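Local coordinates for protein XRE family transcriptional regulator (Enterobacter cloacae subsp. cloacae, PDB 6B8W) that probably acts as a DNA-binding transcriptional regulator, the present chain being its metal-binding C-terminal cupin domain, at residues A[14-24]-A[84-95]. Residues are numbered along the deposited sequence; the frame is centred on the assembly and turned at random. Where two conformers were deposited one is given.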
# COMPACT_ATOMS: atom_id res chain seq x y z
N THR A 14 1.94 -15.83 -7.59
CA THR A 14 2.28 -15.30 -8.91
C THR A 14 3.20 -14.09 -8.85
O THR A 14 4.17 -14.00 -9.60
CB THR A 14 1.00 -14.89 -9.65
OG1 THR A 14 0.19 -16.06 -9.83
CG2 THR A 14 1.32 -14.29 -11.00
N LEU A 15 2.88 -13.15 -7.97
CA LEU A 15 3.68 -11.97 -7.84
C LEU A 15 4.84 -12.12 -6.83
O LEU A 15 5.69 -11.23 -6.78
CB LEU A 15 2.80 -10.78 -7.42
CG LEU A 15 1.70 -10.37 -8.41
CD1 LEU A 15 0.96 -9.16 -7.86
CD2 LEU A 15 2.28 -10.06 -9.78
N LYS A 16 4.87 -13.23 -6.07
CA LYS A 16 5.88 -13.46 -5.01
C LYS A 16 5.90 -12.21 -4.16
O LYS A 16 6.92 -11.53 -4.04
CB LYS A 16 7.27 -13.78 -5.55
CG LYS A 16 7.37 -15.16 -6.19
CD LYS A 16 8.82 -15.46 -6.56
CE LYS A 16 8.99 -16.88 -7.06
NZ LYS A 16 8.72 -17.89 -5.99
N PHE A 17 4.75 -11.92 -3.57
CA PHE A 17 4.50 -10.65 -2.91
C PHE A 17 3.61 -10.76 -1.67
O PHE A 17 2.61 -11.46 -1.69
CB PHE A 17 3.86 -9.74 -3.99
CG PHE A 17 3.23 -8.47 -3.46
CD1 PHE A 17 4.02 -7.44 -2.98
CD2 PHE A 17 1.85 -8.27 -3.54
CE1 PHE A 17 3.44 -6.25 -2.53
CE2 PHE A 17 1.27 -7.08 -3.10
CZ PHE A 17 2.07 -6.07 -2.60
N ASP A 18 4.06 -10.12 -0.59
CA ASP A 18 3.30 -10.02 0.65
C ASP A 18 3.03 -8.54 0.88
O ASP A 18 3.80 -7.68 0.47
CB ASP A 18 4.06 -10.62 1.84
CG ASP A 18 3.66 -12.04 2.17
OD1 ASP A 18 2.48 -12.40 1.96
OD2 ASP A 18 4.51 -12.78 2.71
N HIS A 19 1.94 -8.26 1.57
CA HIS A 19 1.51 -6.90 1.83
C HIS A 19 0.91 -6.94 3.25
O HIS A 19 -0.16 -7.54 3.47
CB HIS A 19 0.45 -6.54 0.81
CG HIS A 19 0.09 -5.09 0.78
ND1 HIS A 19 -0.44 -4.49 -0.34
CD2 HIS A 19 0.25 -4.11 1.69
CE1 HIS A 19 -0.63 -3.20 -0.09
NE2 HIS A 19 -0.23 -2.95 1.14
N PHE A 20 1.61 -6.34 4.20
CA PHE A 20 1.21 -6.35 5.57
C PHE A 20 0.79 -4.98 6.03
O PHE A 20 1.33 -3.97 5.60
CB PHE A 20 2.40 -6.79 6.45
CG PHE A 20 2.92 -8.14 6.12
CD1 PHE A 20 2.20 -9.28 6.49
CD2 PHE A 20 4.13 -8.30 5.46
CE1 PHE A 20 2.67 -10.55 6.19
CE2 PHE A 20 4.61 -9.57 5.16
CZ PHE A 20 3.88 -10.69 5.52
N SER A 21 -0.17 -4.97 6.95
CA SER A 21 -0.63 -3.77 7.60
C SER A 21 -0.19 -3.91 9.06
O SER A 21 -0.59 -4.88 9.74
CB SER A 21 -2.14 -3.66 7.49
OG SER A 21 -2.59 -2.56 8.25
N ILE A 22 0.57 -2.94 9.54
CA ILE A 22 1.18 -3.00 10.87
C ILE A 22 0.84 -1.78 11.70
O ILE A 22 0.93 -0.66 11.22
CB ILE A 22 2.70 -3.11 10.72
CG1 ILE A 22 3.07 -4.34 9.87
CG2 ILE A 22 3.40 -3.13 12.09
CD1 ILE A 22 4.54 -4.49 9.57
N ILE A 23 0.46 -2.01 12.95
CA ILE A 23 0.19 -0.92 13.89
C ILE A 23 1.22 -1.08 15.03
O ILE A 23 1.29 -2.12 15.67
CB ILE A 23 -1.22 -0.93 14.42
CG1 ILE A 23 -2.21 -0.76 13.24
CG2 ILE A 23 -1.40 0.20 15.44
CD1 ILE A 23 -3.68 -0.88 13.61
N LEU A 24 2.00 -0.02 15.25
CA LEU A 24 3.07 0.01 16.25
C LEU A 24 2.69 1.02 17.33
O LEU A 24 2.44 2.20 17.05
CB LEU A 24 4.38 0.37 15.53
CG LEU A 24 5.76 0.13 16.12
CD1 LEU A 24 5.98 -1.34 16.48
CD2 LEU A 24 6.83 0.61 15.13
N PRO A 84 -0.55 5.52 18.24
CA PRO A 84 -0.15 4.43 17.33
C PRO A 84 0.22 4.91 15.93
O PRO A 84 -0.28 5.94 15.47
CB PRO A 84 -1.40 3.55 17.24
CG PRO A 84 -2.19 3.86 18.48
CD PRO A 84 -1.89 5.29 18.83
N VAL A 85 1.14 4.20 15.30
CA VAL A 85 1.49 4.50 13.90
C VAL A 85 1.08 3.29 13.08
O VAL A 85 1.38 2.15 13.46
CB VAL A 85 2.97 4.84 13.68
CG1 VAL A 85 3.90 3.73 14.14
CG2 VAL A 85 3.23 5.17 12.21
N HIS A 86 0.34 3.55 12.00
CA HIS A 86 -0.13 2.52 11.09
C HIS A 86 0.67 2.63 9.80
O HIS A 86 0.72 3.69 9.20
CB HIS A 86 -1.63 2.75 10.82
CG HIS A 86 -2.23 1.76 9.87
ND1 HIS A 86 -3.38 2.04 9.15
CD2 HIS A 86 -1.83 0.53 9.47
CE1 HIS A 86 -3.68 1.00 8.39
NE2 HIS A 86 -2.75 0.08 8.55
N PHE A 87 1.32 1.55 9.40
CA PHE A 87 2.07 1.58 8.15
C PHE A 87 1.88 0.27 7.41
O PHE A 87 1.35 -0.69 7.96
CB PHE A 87 3.55 1.90 8.37
CG PHE A 87 4.30 0.89 9.19
CD1 PHE A 87 4.28 0.95 10.58
CD2 PHE A 87 5.06 -0.10 8.58
CE1 PHE A 87 4.98 0.03 11.33
CE2 PHE A 87 5.77 -1.02 9.33
CZ PHE A 87 5.75 -0.96 10.71
N HIS A 88 2.22 0.28 6.13
CA HIS A 88 2.20 -0.95 5.35
C HIS A 88 3.62 -1.34 5.04
O HIS A 88 4.48 -0.48 4.82
CB HIS A 88 1.48 -0.85 4.00
CG HIS A 88 0.02 -0.58 4.08
ND1 HIS A 88 -0.72 -0.26 2.96
CD2 HIS A 88 -0.83 -0.54 5.12
CE1 HIS A 88 -1.98 -0.06 3.32
NE2 HIS A 88 -2.07 -0.21 4.62
N SER A 89 3.85 -2.64 5.02
CA SER A 89 5.13 -3.21 4.67
C SER A 89 4.87 -4.14 3.50
O SER A 89 4.13 -5.10 3.62
CB SER A 89 5.72 -3.97 5.86
OG SER A 89 6.83 -4.75 5.45
N LEU A 90 5.46 -3.81 2.35
CA LEU A 90 5.33 -4.62 1.16
C LEU A 90 6.63 -5.36 0.95
O LEU A 90 7.69 -4.78 1.07
CB LEU A 90 5.06 -3.75 -0.07
CG LEU A 90 3.71 -3.05 -0.17
CD1 LEU A 90 3.50 -2.01 0.91
CD2 LEU A 90 3.67 -2.38 -1.53
N ILE A 91 6.53 -6.65 0.65
CA ILE A 91 7.70 -7.48 0.45
C ILE A 91 7.65 -8.17 -0.90
O ILE A 91 6.69 -8.85 -1.18
CB ILE A 91 7.81 -8.57 1.53
CG1 ILE A 91 7.83 -7.97 2.95
CG2 ILE A 91 9.02 -9.45 1.27
CD1 ILE A 91 9.10 -7.21 3.31
N HIS A 92 8.66 -7.95 -1.74
CA HIS A 92 8.80 -8.65 -3.02
C HIS A 92 9.96 -9.65 -2.86
O HIS A 92 11.11 -9.25 -2.59
CB HIS A 92 9.05 -7.67 -4.17
CG HIS A 92 7.83 -6.92 -4.60
ND1 HIS A 92 7.38 -5.80 -3.95
CD2 HIS A 92 6.96 -7.14 -5.62
CE1 HIS A 92 6.28 -5.36 -4.54
NE2 HIS A 92 6.01 -6.16 -5.56
N TYR A 93 9.66 -10.94 -2.99
CA TYR A 93 10.66 -11.99 -2.84
C TYR A 93 11.30 -12.26 -4.22
O TYR A 93 10.61 -12.14 -5.24
CB TYR A 93 10.03 -13.24 -2.22
CG TYR A 93 9.29 -13.01 -0.89
CD1 TYR A 93 9.96 -13.07 0.34
CD2 TYR A 93 7.94 -12.74 -0.87
CE1 TYR A 93 9.27 -12.87 1.54
CE2 TYR A 93 7.24 -12.55 0.32
CZ TYR A 93 7.90 -12.62 1.52
OH TYR A 93 7.15 -12.41 2.70
N PRO A 94 12.61 -12.59 -4.27
CA PRO A 94 13.24 -12.77 -5.58
C PRO A 94 12.87 -14.07 -6.31
O PRO A 94 12.56 -15.09 -5.67
CB PRO A 94 14.72 -12.78 -5.23
CG PRO A 94 14.76 -13.41 -3.89
CD PRO A 94 13.56 -12.83 -3.18
N ARG A 95 12.89 -14.02 -7.64
CA ARG A 95 12.60 -15.21 -8.46
C ARG A 95 13.88 -15.68 -9.15
O ARG A 95 13.95 -16.80 -9.65
CB ARG A 95 11.45 -14.95 -9.46
CG ARG A 95 11.65 -13.77 -10.41
CD ARG A 95 10.46 -13.59 -11.37
NE ARG A 95 9.24 -13.12 -10.70
CZ ARG A 95 8.17 -13.86 -10.37
NH1 ARG A 95 8.10 -15.17 -10.65
NH2 ARG A 95 7.14 -13.28 -9.76
OXT ARG A 95 14.89 -14.97 -9.18
O HOH W 1 5.65 -16.76 -9.24
O HOH W 2 8.47 -10.48 -6.18
O HOH W 3 12.09 -18.00 -5.32
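Ile22 lies across the Phe87 ring in a hydrogen-bonded pair of the antiparallel strands 17-24 and 85-92. Ile22 was modelled in two conformers, and the contacts of its side chain are those of the one given. Its CB stands over one ring face, a CH-pi contact 3.9 Å from the centroid. In this copy CG2 drops to the rim, 3.5 Å from Phe87 CZ and also near CE1. With CG1 anti to the carbonyl carbon (chi1 -57°) and the chain extended beyond it, CD1 of the same copy reaches past CE2 to Ser89 CB at 3.9 Å. Leu24 CB meets the edge of the Phe87 ring. Backbone bonds tie Asp18 to Ile91, Phe20 to Ser89, Ile22 to Phe87 and Leu24 to Val85, two per pair.

The opposite face of the sheet is rich in histidines. Ser21 OG and His86 NE2 share a 2.7 Å hydrogen bond at the imidazole edge, either able to donate. The edge of His19 turns toward the face of His88, planes 71° apart, while Leu90 CG makes a CH-pi contact over the centre of the His19 ring, 4.1 Å from its centroid. Back on the Ile22 face, near the C-terminus, Tyr93 OH donates to the anti lone pair of Asp18 OD2 over 2.7 Å, ring and carboxylate planes 78° apart. Beyond it Arg95 NH2 donates to Thr14 O, and Lys16 CD lies over one guanidinium face.

On the Ile22 side, Ser89 OG hydrogen-bonds Glu41 and Phe87 meets Tyr77, both manganese ligands of the cupin pocket, although the metal is absent here. On the other, His92 NE2 bonds His92 of the second subunit, placing this face at the dimer interface. In the five-stranded antiparallel sheet of the cupin beta-barrel, 85-92 is the central strand, with 17-24 between it and 3-7, and 40-47 on its other side.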